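Local structure of Dph2 (Pyrococcus horikoshii, 3LZD) at residues A[219-224]-A[232-237]; A[155-160]-A[172-177]; A[50-55]-A[372-377]; A[44-49]-A[125-130]; A[281-286]-A[297-302]. The protein uses a [4Fe-4S] cluster to catalyse the first step of diphthamide biosynthesis, moving the 3-amino-3-carboxypropyl group of S-adenosyl-L-methionine onto a histidine of elongation factor 2. All coordinates share one frame; numbering follows the deposited sequence.

Interaction 1 of 5, residues A[219-224]-A[232-237]; sequences FHPLGL and VLAIDP. With SO4 (sulfate ion), chain D.
His220 NE2 holds a sulfate ion by two weak hydrogen bonds. One runs to sulfate O2, the other to O3, and both are 3.2 Å from NE2. Both are bent, at 134° and 122°, since the N-H points to one side of both oxygens. The sulfur lies in the plane of the imidazole, off its edge. The ion probably comes from the crystallisation liquor. Gly198 N and Arg325 NE also bond to it, and Gly198 lines the pocket of the iron-sulfur cluster. Replacing His220 by a leucine would probably leave the sulfate held by fewer donors, with O2 and O3 both losing the imidazole N-H.

Pro221 and Leu224, on the same helix, pack against strand 231-235. The Pro221 ring lies against a methyl, with CG 3.8 Å from Ala234 CB. Leu224 uses its root instead of its branches, with CB 3.9 Å from Val232 CG2. Val232 turns CG1 anti to its backbone N. CG1 then comes 4.0 Å from Pro221 O, and CG2 is left for Leu224. All four residues are buried. Phe213 of strand 210-214 also touches Pro221, Leu224 and Ala234. The helix and strand segments run nearly antiparallel, at 166°, with their axes 8.7 Å apart. This is the return half of a beta-alpha-beta unit made of strand 210-214, helix 219-228 and strand 231-235.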
# COMPACT_ATOMS: atom_id res chain seq x y z
N PHE A 219 -21.51 1.26 13.28
CA PHE A 219 -20.59 0.15 13.40
C PHE A 219 -20.27 -0.26 14.82
O PHE A 219 -20.44 -1.43 15.19
CB PHE A 219 -19.27 0.38 12.65
CG PHE A 219 -18.50 -0.90 12.40
CD1 PHE A 219 -18.90 -1.77 11.39
CD2 PHE A 219 -17.46 -1.29 13.25
CE1 PHE A 219 -18.27 -3.02 11.22
CE2 PHE A 219 -16.83 -2.53 13.10
CZ PHE A 219 -17.23 -3.40 12.08
N HIS A 220 -19.83 0.69 15.64
CA HIS A 220 -19.49 0.37 17.01
C HIS A 220 -20.64 -0.20 17.85
O HIS A 220 -20.49 -1.26 18.46
CB HIS A 220 -18.86 1.59 17.69
CG HIS A 220 -17.51 1.94 17.15
ND1 HIS A 220 -17.28 3.07 16.38
CD2 HIS A 220 -16.33 1.29 17.22
CE1 HIS A 220 -16.01 3.09 16.01
NE2 HIS A 220 -15.41 2.02 16.51
N PRO A 221 -21.80 0.47 17.87
CA PRO A 221 -22.91 -0.06 18.66
C PRO A 221 -23.25 -1.49 18.23
O PRO A 221 -23.55 -2.33 19.07
CB PRO A 221 -24.06 0.91 18.37
CG PRO A 221 -23.36 2.17 18.03
CD PRO A 221 -22.19 1.72 17.20
N LEU A 222 -23.21 -1.74 16.93
CA LEU A 222 -23.52 -3.06 16.38
C LEU A 222 -22.49 -4.09 16.86
O LEU A 222 -22.84 -5.20 17.28
CB LEU A 222 -23.54 -2.98 14.85
CG LEU A 222 -23.81 -4.24 14.02
CD1 LEU A 222 -25.00 -5.01 14.60
CD2 LEU A 222 -24.09 -3.84 12.57
N GLY A 223 -21.21 -3.73 16.81
CA GLY A 223 -20.16 -4.62 17.27
C GLY A 223 -20.38 -4.97 18.74
O GLY A 223 -20.21 -6.12 19.15
N LEU A 224 -20.76 -3.98 19.54
CA LEU A 224 -21.01 -4.20 20.97
C LEU A 224 -22.10 -5.24 21.17
O LEU A 224 -21.93 -6.19 21.94
CB LEU A 224 -21.45 -2.90 21.64
CG LEU A 224 -20.41 -1.93 22.20
CD1 LEU A 224 -21.08 -0.62 22.57
CD2 LEU A 224 -19.74 -2.53 23.43
N VAL A 232 -28.01 -3.18 23.79
CA VAL A 232 -27.25 -1.96 23.58
C VAL A 232 -28.12 -0.78 23.19
O VAL A 232 -28.96 -0.86 22.28
CB VAL A 232 -26.19 -2.15 22.48
CG1 VAL A 232 -25.50 -0.82 22.21
CG2 VAL A 232 -25.16 -3.21 22.91
N LEU A 233 -27.90 0.33 23.89
CA LEU A 233 -28.59 1.58 23.62
C LEU A 233 -27.49 2.58 23.20
O LEU A 233 -26.55 2.84 23.97
CB LEU A 233 -29.30 2.09 24.87
CG LEU A 233 -29.88 3.50 24.75
CD1 LEU A 233 -31.01 3.51 23.70
CD2 LEU A 233 -30.42 3.95 26.10
N ALA A 234 -27.60 3.10 21.99
CA ALA A 234 -26.63 4.07 21.49
C ALA A 234 -27.24 5.46 21.52
O ALA A 234 -28.40 5.65 21.14
CB ALA A 234 -26.23 3.70 20.06
N ILE A 235 -26.48 6.44 21.99
CA ILE A 235 -26.96 7.82 22.03
C ILE A 235 -25.94 8.73 21.36
O ILE A 235 -24.77 8.79 21.78
CB ILE A 235 -27.20 8.29 23.47
CG1 ILE A 235 -28.44 7.57 24.04
CG2 ILE A 235 -27.39 9.79 23.50
CD1 ILE A 235 -28.80 7.94 25.47
N ASP A 236 -26.38 9.42 20.31
CA ASP A 236 -25.55 10.35 19.55
C ASP A 236 -25.50 11.66 20.34
O ASP A 236 -26.53 12.29 20.59
CB ASP A 236 -26.17 10.56 18.16
CG ASP A 236 -25.36 11.51 17.27
OD1 ASP A 236 -25.17 11.17 16.09
OD2 ASP A 236 -24.95 12.60 17.73
N PRO A 237 -24.29 12.10 20.74
CA PRO A 237 -24.15 13.34 21.51
C PRO A 237 -24.47 14.63 20.76
O PRO A 237 -24.75 15.65 21.37
CB PRO A 237 -22.70 13.28 21.98
CG PRO A 237 -22.01 12.59 20.82
CD PRO A 237 -22.98 11.47 20.49
S SO4 D . -12.06 2.27 15.02
O1 SO4 D . -10.95 2.90 14.28
O2 SO4 D . -12.40 3.09 16.20
O3 SO4 D . -13.23 2.14 14.14
O4 SO4 D . -11.64 0.93 15.48

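Interaction 2 of 5, residues A[155-160]-A[172-177]; sequences IIVTTT and EFLESE
In the beta-alpha-beta unit of strand 154-159, helix 167-176 and strand 180-182, Leu174 of the helix packs on Ile155 and Val157 of the first strand. One methyl does all the touching. Leu174 CD1 is 4.0 Å from Val157 CG2 and 4.2 Å from Ile155 CD1. Leu174 holds CG anti to its carbonyl carbon (chi1 -61°), and CD1 reaches out to the strand. Ile155 and Val157 are two apart, so both face the helix. The same leucine also touches Val181 and Leu212 on the two neighbouring strands, and Leu141 of helix 138-143.

The helix ends just beyond this point. Ser176 OG donates to Phe173 O over 2.8 Å, meeting a lone pair in the carbonyl plane. Phe173 turns its ring toward helix 138-143. Glu177 CG sits 3.7 Å above one face of that ring, displaced toward its rim.

Strand and helix segments thus meet through aliphatic carbon alone. All three touching residues are buried, and the area shared is small, 93 Å². The contact is therefore one of van der Waals and hydrophobic packing, and its fit depends on the shape of the methyls, not on bond direction.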
# COMPACT_ATOMS: atom_id res chain seq x y z
N ILE A 155 -25.57 -0.43 34.70
CA ILE A 155 -25.28 -0.30 33.28
C ILE A 155 -23.79 -0.20 32.97
O ILE A 155 -22.98 0.24 33.79
CB ILE A 155 -25.98 0.93 32.69
CG1 ILE A 155 -25.49 2.20 33.38
CG2 ILE A 155 -27.49 0.80 32.87
CD1 ILE A 155 -26.06 3.48 32.76
N ILE A 156 -23.43 -0.63 31.75
CA ILE A 156 -22.06 -0.60 31.27
C ILE A 156 -21.98 0.60 30.32
O ILE A 156 -22.80 0.73 29.41
CB ILE A 156 -21.71 -1.89 30.49
CG1 ILE A 156 -21.84 -3.10 31.42
CG2 ILE A 156 -20.31 -1.77 29.88
CD1 ILE A 156 -21.78 -4.44 30.69
N VAL A 157 -21.01 1.48 30.53
CA VAL A 157 -20.90 2.66 29.68
C VAL A 157 -19.65 2.61 28.81
O VAL A 157 -18.54 2.36 29.31
CB VAL A 157 -20.93 3.94 30.54
CG1 VAL A 157 -20.79 5.18 29.67
CG2 VAL A 157 -22.26 3.99 31.30
N THR A 158 -19.84 2.85 27.52
CA THR A 158 -18.78 2.80 26.52
C THR A 158 -18.86 3.97 25.56
O THR A 158 -19.92 4.57 25.38
CB THR A 158 -18.89 1.52 25.66
OG1 THR A 158 -20.15 1.52 24.96
CG2 THR A 158 -18.84 0.28 26.51
N THR A 159 -17.73 4.27 24.92
CA THR A 159 -17.67 5.33 23.94
C THR A 159 -16.42 5.12 23.08
O THR A 159 -15.66 4.18 23.31
CB THR A 159 -17.64 6.73 24.61
OG1 THR A 159 -17.83 7.74 23.61
CG2 THR A 159 -16.31 6.99 25.31
N THR A 160 -16.23 5.97 22.08
CA THR A 160 -15.07 5.88 21.21
C THR A 160 -14.04 6.91 21.72
O THR A 160 -14.35 7.78 22.53
CB THR A 160 -15.41 6.26 19.75
OG1 THR A 160 -16.01 7.56 19.74
CG2 THR A 160 -16.36 5.24 19.12
N GLU A 172 -20.69 10.49 36.35
CA GLU A 172 -21.22 11.27 37.46
C GLU A 172 -22.71 11.56 37.27
O GLU A 172 -23.49 11.51 38.22
CB GLU A 172 -20.45 12.60 37.60
CG GLU A 172 -19.09 12.46 38.29
CD GLU A 172 -18.24 13.73 38.18
OE1 GLU A 172 -18.80 14.84 38.11
OE2 GLU A 172 -16.99 13.61 38.18
N PHE A 173 -23.09 11.86 36.04
CA PHE A 173 -24.48 12.13 35.75
C PHE A 173 -25.34 10.89 35.95
O PHE A 173 -26.32 10.91 36.69
CB PHE A 173 -24.63 12.63 34.32
CG PHE A 173 -26.05 12.78 33.90
CD1 PHE A 173 -26.84 13.80 34.42
CD2 PHE A 173 -26.64 11.85 33.05
CE1 PHE A 173 -28.18 13.90 34.08
CE2 PHE A 173 -27.98 11.93 32.71
CZ PHE A 173 -28.75 12.96 33.23
N LEU A 174 -24.98 9.79 35.30
CA LEU A 174 -25.76 8.57 35.45
C LEU A 174 -25.83 8.10 36.90
O LEU A 174 -26.84 7.55 37.34
CB LEU A 174 -25.20 7.49 34.53
CG LEU A 174 -25.31 8.00 33.08
CD1 LEU A 174 -24.32 7.29 32.18
CD2 LEU A 174 -26.74 7.83 32.59
N GLU A 175 -24.75 8.32 37.66
CA GLU A 175 -24.76 7.93 39.06
C GLU A 175 -25.66 8.87 39.84
O GLU A 175 -26.40 8.43 40.73
CB GLU A 175 -23.35 7.94 39.64
CG GLU A 175 -22.58 6.67 39.32
CD GLU A 175 -21.13 6.72 39.76
OE1 GLU A 175 -20.51 5.65 39.88
OE2 GLU A 175 -20.62 7.85 39.99
N SER A 176 -25.61 10.16 39.51
CA SER A 176 -26.45 11.12 40.19
C SER A 176 -27.92 10.87 39.83
O SER A 176 -28.82 11.45 40.44
CB SER A 176 -26.07 12.55 39.80
OG SER A 176 -26.74 12.94 38.61
N GLU A 177 -28.18 10.02 38.84
CA GLU A 177 -29.55 9.72 38.48
C GLU A 177 -29.96 8.38 39.07
O GLU A 177 -31.07 7.91 38.83
CB GLU A 177 -29.72 9.68 36.96
CG GLU A 177 -29.66 11.03 36.24
CD GLU A 177 -30.85 11.93 36.55
OE1 GLU A 177 -31.99 11.42 36.60
OE2 GLU A 177 -30.64 13.16 36.71

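Interaction 3 of 5, residues A[50-55]-A[372-377]; sequences LKRIGA and ISIHST
The guanidinium group of Arg52 is met at a slant by Ile374, whose CD1 lies 3.9 Å from Arg52 NH1. Ile374 CG2 is close to the same nitrogen, at 4.1 Å. The other flat group is the His375 ring, which has Ser373 OG at its edge, in plane, and Tyr117 stacked on it.

The contact joins the C-terminal end of helix 43-52 to strand 373-375, which is outermost within this chain in a mixed sheet. The helix closes in a Schellman motif, with Ala55 N bonded to Leu50 O (3.1 Å) and Gly54 N to Lys51 O (3.2 Å). Gly54 has the positive phi that this ending needs.

Arg52 and Ile374 approach from opposite directions. The arginine chain starts extended and then bends at chi3 (62°), and NH1 ends beside the isoleucine methyls. NH1 also makes a salt bridge with Glu49 OE1, one turn back on the same helix. Ile374 holds CG1 anti to its backbone N (chi1 -179°), which extends CD1 toward the helix end. The contact is at the surface. Ile53 completes it, with its CD1 4.2 Å from Ile374 CD1.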
# COMPACT_ATOMS: atom_id res chain seq x y z
N LEU A 50 10.23 16.61 21.53
CA LEU A 50 11.16 16.30 20.45
C LEU A 50 12.57 16.85 20.76
O LEU A 50 13.56 16.16 20.54
CB LEU A 50 10.64 16.84 19.11
CG LEU A 50 9.49 16.09 18.42
CD1 LEU A 50 9.11 16.78 17.12
CD2 LEU A 50 9.90 14.65 18.12
N LYS A 51 12.64 18.08 21.27
CA LYS A 51 13.92 18.70 21.62
C LYS A 51 14.57 17.90 22.74
O LYS A 51 15.79 17.77 22.80
CB LYS A 51 13.74 20.15 22.11
CG LYS A 51 13.31 21.17 21.06
CD LYS A 51 14.43 21.48 20.06
CE LYS A 51 14.13 22.77 19.31
NZ LYS A 51 15.09 23.05 18.19
N ARG A 52 13.73 17.34 23.60
CA ARG A 52 14.18 16.54 24.73
C ARG A 52 14.88 15.26 24.32
O ARG A 52 15.80 14.81 24.99
CB ARG A 52 12.99 16.21 25.64
CG ARG A 52 13.37 15.50 26.94
CD ARG A 52 12.14 15.26 27.82
NE ARG A 52 11.18 14.39 27.15
CZ ARG A 52 11.41 13.12 26.83
NH1 ARG A 52 10.48 12.40 26.22
NH2 ARG A 52 12.58 12.57 27.13
N ILE A 53 14.46 14.64 23.22
CA ILE A 53 15.14 13.42 22.81
C ILE A 53 16.13 13.69 21.69
O ILE A 53 16.69 12.76 21.11
CB ILE A 53 14.16 12.31 22.37
CG1 ILE A 53 13.29 12.81 21.21
CG2 ILE A 53 13.30 11.89 23.57
CD1 ILE A 53 12.27 11.78 20.73
N GLY A 54 16.35 14.97 21.39
CA GLY A 54 17.29 15.34 20.34
C GLY A 54 16.93 14.93 18.92
O GLY A 54 17.81 14.66 18.09
N ALA A 55 15.64 14.91 18.61
CA ALA A 55 15.21 14.52 17.27
C ALA A 55 15.48 15.62 16.25
O ALA A 55 15.20 16.80 16.50
CB ALA A 55 13.72 14.16 17.28
N ILE A 372 -1.02 14.17 24.75
CA ILE A 372 -0.05 13.41 23.99
C ILE A 372 0.71 12.42 24.84
O ILE A 372 0.76 12.54 26.06
CB ILE A 372 0.94 14.33 23.25
CG1 ILE A 372 1.84 15.06 24.24
CG2 ILE A 372 0.15 15.32 22.42
CD1 ILE A 372 2.82 15.98 23.56
N SER A 373 1.24 11.40 24.20
CA SER A 373 2.02 10.39 24.91
C SER A 373 3.23 10.09 24.04
O SER A 373 3.19 10.31 22.83
CB SER A 373 1.21 9.10 25.08
OG SER A 373 0.99 8.49 23.82
N ILE A 374 4.30 9.61 24.65
CA ILE A 374 5.49 9.28 23.89
C ILE A 374 5.89 7.88 24.29
O ILE A 374 5.98 7.57 25.48
CB ILE A 374 6.64 10.27 24.15
CG1 ILE A 374 7.85 9.88 23.29
CG2 ILE A 374 6.99 10.31 25.63
CD1 ILE A 374 8.82 11.02 23.03
N HIS A 375 6.09 7.03 23.29
CA HIS A 375 6.45 5.64 23.51
C HIS A 375 7.68 5.27 22.70
O HIS A 375 7.96 5.87 21.65
CB HIS A 375 5.30 4.73 23.10
CG HIS A 375 4.09 4.83 23.98
ND1 HIS A 375 3.84 3.95 25.02
CD2 HIS A 375 3.08 5.73 24.00
CE1 HIS A 375 2.73 4.31 25.63
NE2 HIS A 375 2.24 5.39 25.03
N SER A 376 8.40 4.27 23.18
CA SER A 376 9.59 3.76 22.52
C SER A 376 9.79 2.38 23.12
O SER A 376 10.04 2.23 24.32
CB SER A 376 10.80 4.66 22.80
OG SER A 376 10.93 4.94 24.18
N THR A 377 9.66 1.35 22.28
CA THR A 377 9.80 -0.03 22.73
C THR A 377 11.17 -0.61 22.42
O THR A 377 12.07 0.17 22.05
CB THR A 377 8.73 -0.92 22.08
OG1 THR A 377 9.08 -1.13 20.71
CG2 THR A 377 7.35 -0.24 22.15

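Interaction 4 of 5, residues A[44-49]-A[125-130]; sequences SEILKE and PTIFVP
Ile46 can be followed outward to strand 126-130. At CB its chain divides. The CG2 branch lies anti to the backbone N and comes 4.3 Å from Ile127 CD1. The other branch runs through CG1 to CD1, which ends 4.0 Å from Val129 CG2. Those two side chains meet tip to tip. One isoleucine thus touches two strand residues, each with a different branch.

This is helix-on-sheet packing in an alpha/beta fold. Helix 43-52 lies on a mixed five-stranded sheet, and strand 126-130 is next to strand 373-375 in it. The helix and strand segments run almost antiparallel, at 168°, with their axes 10.4 Å apart. Ile46 and Val129 also touch Ile111 on strand 109-114, so the helix spans more than one strand.

Ile127 comes up between Ile46 and Glu49, which are about one helical turn apart. Its CG1 is anti to the carbonyl carbon (chi1 -64°), and CD1 extends from it to the helix. Glu49 offers only the start of its chain. It bends at chi2 (-55°), and its carboxylate leaves the contact to pair with Arg52. The root of the glutamate therefore serves as an apolar surface while its charge stays out of the buried layer. Ile127 CD1 lies 4.0 Å from Glu49 CB. The backbone oxygen Ile46 O is 4.2 Å from Ile127 CD1.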
# COMPACT_ATOMS: atom_id res chain seq x y z
N SER A 44 3.68 23.23 20.88
CA SER A 44 4.78 23.41 21.82
C SER A 44 5.07 22.20 22.69
O SER A 44 6.23 21.90 22.96
CB SER A 44 4.53 24.65 22.69
OG SER A 44 4.77 25.82 21.92
N GLU A 45 4.05 21.48 23.13
CA GLU A 45 4.32 20.29 23.93
C GLU A 45 5.05 19.28 23.04
O GLU A 45 5.88 18.51 23.50
CB GLU A 45 3.03 19.64 24.43
CG GLU A 45 2.32 20.35 25.55
CD GLU A 45 1.15 19.53 26.08
OE1 GLU A 45 1.36 18.33 26.35
OE2 GLU A 45 0.04 20.08 26.22
N ILE A 46 4.71 19.27 21.75
CA ILE A 46 5.33 18.33 20.83
C ILE A 46 6.79 18.70 20.57
O ILE A 46 7.66 17.83 20.56
CB ILE A 46 4.53 18.26 19.50
CG1 ILE A 46 3.16 17.59 19.76
CG2 ILE A 46 5.30 17.46 18.45
CD1 ILE A 46 2.13 17.79 18.63
N LEU A 47 7.06 19.98 20.35
CA LEU A 47 8.43 20.44 20.12
C LEU A 47 9.26 20.07 21.35
O LEU A 47 10.33 19.48 21.23
CB LEU A 47 8.46 21.96 19.91
CG LEU A 47 9.82 22.66 19.68
CD1 LEU A 47 10.50 22.11 18.44
CD2 LEU A 47 9.59 24.15 19.52
N LYS A 48 8.72 20.38 22.53
CA LYS A 48 9.41 20.09 23.80
C LYS A 48 9.84 18.63 23.89
O LYS A 48 11.00 18.34 24.17
CB LYS A 48 8.52 20.42 25.00
N GLU A 49 8.90 17.71 23.67
CA GLU A 49 9.23 16.29 23.73
C GLU A 49 10.23 15.89 22.64
O GLU A 49 10.98 14.94 22.81
CB GLU A 49 7.97 15.44 23.60
CG GLU A 49 7.04 15.59 24.79
CD GLU A 49 7.73 15.31 26.11
OE1 GLU A 49 8.19 14.16 26.30
OE2 GLU A 49 7.84 16.23 26.93
N PRO A 125 11.17 6.48 18.47
CA PRO A 125 10.30 7.12 19.45
C PRO A 125 9.07 7.65 18.72
O PRO A 125 9.19 8.27 17.66
CB PRO A 125 11.17 8.24 20.01
CG PRO A 125 12.54 7.65 19.94
CD PRO A 125 12.53 7.03 18.55
N THR A 126 7.90 7.41 19.28
CA THR A 126 6.68 7.85 18.65
C THR A 126 5.80 8.68 19.57
O THR A 126 5.55 8.30 20.72
CB THR A 126 5.88 6.64 18.16
OG1 THR A 126 6.72 5.86 17.30
CG2 THR A 126 4.63 7.09 17.39
N ILE A 127 5.37 9.83 19.08
CA ILE A 127 4.47 10.70 19.84
C ILE A 127 3.06 10.50 19.26
O ILE A 127 2.86 10.66 18.06
CB ILE A 127 4.89 12.18 19.70
CG1 ILE A 127 6.28 12.38 20.33
CG2 ILE A 127 3.85 13.10 20.38
CD1 ILE A 127 6.88 13.76 20.08
N PHE A 128 2.12 10.10 20.11
CA PHE A 128 0.72 9.91 19.70
C PHE A 128 -0.06 11.14 20.13
O PHE A 128 0.04 11.55 21.28
CB PHE A 128 0.11 8.68 20.37
CG PHE A 128 0.69 7.40 19.89
CD1 PHE A 128 1.88 6.92 20.41
CD2 PHE A 128 0.07 6.69 18.85
CE1 PHE A 128 2.47 5.75 19.90
CE2 PHE A 128 0.65 5.54 18.34
CZ PHE A 128 1.85 5.07 18.86
N VAL A 129 -0.81 11.72 19.20
CA VAL A 129 -1.58 12.94 19.46
C VAL A 129 -3.07 12.67 19.24
O VAL A 129 -3.63 13.01 18.21
CB VAL A 129 -1.14 14.08 18.52
CG1 VAL A 129 -1.81 15.39 18.95
CG2 VAL A 129 0.40 14.23 18.54
N PRO A 130 -3.74 12.06 20.23
CA PRO A 130 -5.17 11.73 20.18
C PRO A 130 -6.06 12.94 19.88
O PRO A 130 -5.80 14.06 20.31
CB PRO A 130 -5.45 11.16 21.58
CG PRO A 130 -4.13 10.68 22.05
CD PRO A 130 -3.16 11.72 21.55

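Interaction 5 of 5, residues A[281-286]-A[297-302]; sequences AEAKRI and ARLIVM
Leu299, Lys284 and Ala283 carry this contact, and Leu299 gives the largest share. Its CD1 methyl reaches the helix between the other two. CD1 is 3.7 Å from Lys284 CG, 3.9 Å from Lys284 N and 3.9 Å from Ala283 CB. Leu299 places CG anti to its backbone N (chi1 -170°), which carries the methyl out to the helix backbone.

Ala283 points its methyl toward the strand. Lys284 starts in the other direction, with CB aimed away. Its aliphatic stem still passes obliquely over Leu299, and the chain is extended beyond CG. Lys284 NZ comes near Arg57 NH2 of the second subunit, two like charges close together.

A salt bridge also forms within the helix. Arg285 NH2 is 2.6 Å from Glu282 OE2, met on the syn side of the carboxylate. Arg285 NE adds a weak bond to the same oxygen. Ile286 CD1 lies over one face of the guanidinium, displaced toward its rim. NH2 has a second salt-bridge partner in Glu345, outside this helix.

Helix 280-292 is the crossover of a beta-alpha-beta unit between strands 266-272 and 296-302, and Ala283 also touches Val269 and Val271. Strand 296-302 is outermost in its own chain. At Leu299, Ile300 and Val301 it pairs in parallel with a strand of the second subunit, so the sheet continues across the dimer interface.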
# COMPACT_ATOMS: atom_id res chain seq x y z
N ALA A 281 -0.40 -16.49 12.66
CA ALA A 281 -0.74 -17.77 13.28
C ALA A 281 -2.20 -18.11 13.08
O ALA A 281 -2.54 -19.26 12.77
CB ALA A 281 -0.42 -17.74 14.78
N GLU A 282 -3.08 -17.13 13.24
CA GLU A 282 -4.50 -17.38 13.06
C GLU A 282 -4.80 -17.68 11.59
O GLU A 282 -5.65 -18.53 11.27
CB GLU A 282 -5.31 -16.19 13.54
CG GLU A 282 -6.27 -16.52 14.68
CD GLU A 282 -7.50 -17.26 14.20
OE1 GLU A 282 -8.45 -16.59 13.73
OE2 GLU A 282 -7.53 -18.51 14.29
N ALA A 283 -4.12 -16.99 10.68
CA ALA A 283 -4.34 -17.22 9.25
C ALA A 283 -3.91 -18.63 8.87
O ALA A 283 -4.63 -19.34 8.18
CB ALA A 283 -3.57 -16.21 8.43
N LYS A 284 -2.71 -19.01 9.31
CA LYS A 284 -2.17 -20.34 9.02
C LYS A 284 -3.12 -21.42 9.54
O LYS A 284 -3.34 -22.43 8.88
CB LYS A 284 -0.80 -20.52 9.67
CG LYS A 284 0.35 -19.84 8.94
CD LYS A 284 1.65 -20.04 9.69
CE LYS A 284 2.83 -19.52 8.90
NZ LYS A 284 4.10 -19.64 9.67
N ARG A 285 -3.67 -21.19 10.73
CA ARG A 285 -4.60 -22.14 11.35
C ARG A 285 -5.81 -22.32 10.44
O ARG A 285 -6.25 -23.44 10.20
CB ARG A 285 -5.03 -21.61 12.72
CG ARG A 285 -5.23 -22.67 13.78
CD ARG A 285 -6.70 -22.89 14.10
NE ARG A 285 -7.38 -21.64 14.43
CZ ARG A 285 -8.68 -21.55 14.69
NH1 ARG A 285 -9.43 -22.64 14.67
NH2 ARG A 285 -9.23 -20.37 14.95
N ILE A 286 -6.33 -21.21 9.92
CA ILE A 286 -7.49 -21.25 9.03
C ILE A 286 -7.17 -21.95 7.70
O ILE A 286 -8.02 -22.62 7.12
CB ILE A 286 -8.02 -19.82 8.73
CG1 ILE A 286 -8.58 -19.21 10.01
CG2 ILE A 286 -9.09 -19.85 7.63
CD1 ILE A 286 -9.61 -20.07 10.71
N ALA A 297 -6.83 -23.84 0.07
CA ALA A 297 -6.66 -22.55 0.71
C ALA A 297 -5.23 -22.08 0.57
O ALA A 297 -4.29 -22.85 0.78
CB ALA A 297 -7.04 -22.65 2.18
N ARG A 298 -5.08 -20.82 0.20
CA ARG A 298 -3.76 -20.22 0.03
C ARG A 298 -3.67 -18.99 0.91
O ARG A 298 -4.58 -18.16 0.93
CB ARG A 298 -3.57 -19.79 -1.43
CG ARG A 298 -2.28 -19.01 -1.68
CD ARG A 298 -1.09 -19.94 -1.62
NE ARG A 298 -1.31 -21.05 -2.53
CZ ARG A 298 -0.96 -22.31 -2.28
NH1 ARG A 298 -1.20 -23.26 -3.17
NH2 ARG A 298 -0.36 -22.61 -1.13
N LEU A 299 -2.57 -18.87 1.65
CA LEU A 299 -2.35 -17.71 2.51
C LEU A 299 -1.85 -16.53 1.66
O LEU A 299 -0.88 -16.65 0.90
CB LEU A 299 -1.35 -18.07 3.62
CG LEU A 299 -1.15 -17.10 4.78
CD1 LEU A 299 -0.91 -17.89 6.05
CD2 LEU A 299 0.04 -16.16 4.51
N ILE A 300 -2.54 -15.40 1.77
CA ILE A 300 -2.20 -14.21 1.00
C ILE A 300 -1.74 -13.08 1.92
O ILE A 300 -2.42 -12.73 2.88
CB ILE A 300 -3.42 -13.71 0.18
CG1 ILE A 300 -3.87 -14.83 -0.77
CG2 ILE A 300 -3.06 -12.43 -0.59
CD1 ILE A 300 -5.27 -14.64 -1.34
N VAL A 301 -0.58 -12.50 1.60
CA VAL A 301 0.01 -11.41 2.35
C VAL A 301 -0.19 -10.07 1.63
O VAL A 301 0.17 -9.92 0.46
CB VAL A 301 1.53 -11.64 2.53
CG1 VAL A 301 2.14 -10.51 3.32
CG2 VAL A 301 1.78 -12.97 3.23
N MET A 302 -0.77 -9.09 2.33
CA MET A 302 -1.01 -7.75 1.77
C MET A 302 -0.73 -6.67 2.82
O MET A 302 -0.41 -6.97 3.97
CB MET A 302 -2.47 -7.59 1.35
CG MET A 302 -3.04 -8.71 0.52
SD MET A 302 -4.80 -8.44 0.21
CE MET A 302 -4.72 -7.15 -1.10

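How the interactions relate
From the N terminus, helix 43-52 opens interactions 4 and 3 in turn. Interaction 4 closes at strand 126-130. Interaction 3 closes only at the C-terminal strand 373-375, so the two cross. Their strands are neighbours in one sheet, which brings the chain's end back beside its start. Three short loops follow in series, all nested within interaction 3. Interaction 2 closes one from strand 154-159 to helix 167-176, interaction 1 one from helix 219-228 to strand 231-235. These two share a second sheet and touch, with Leu224 CD1 3.3 Å from Thr158 OG1. Interaction 5 closes the last, from helix 280-292 to strand 296-302, in a third sheet.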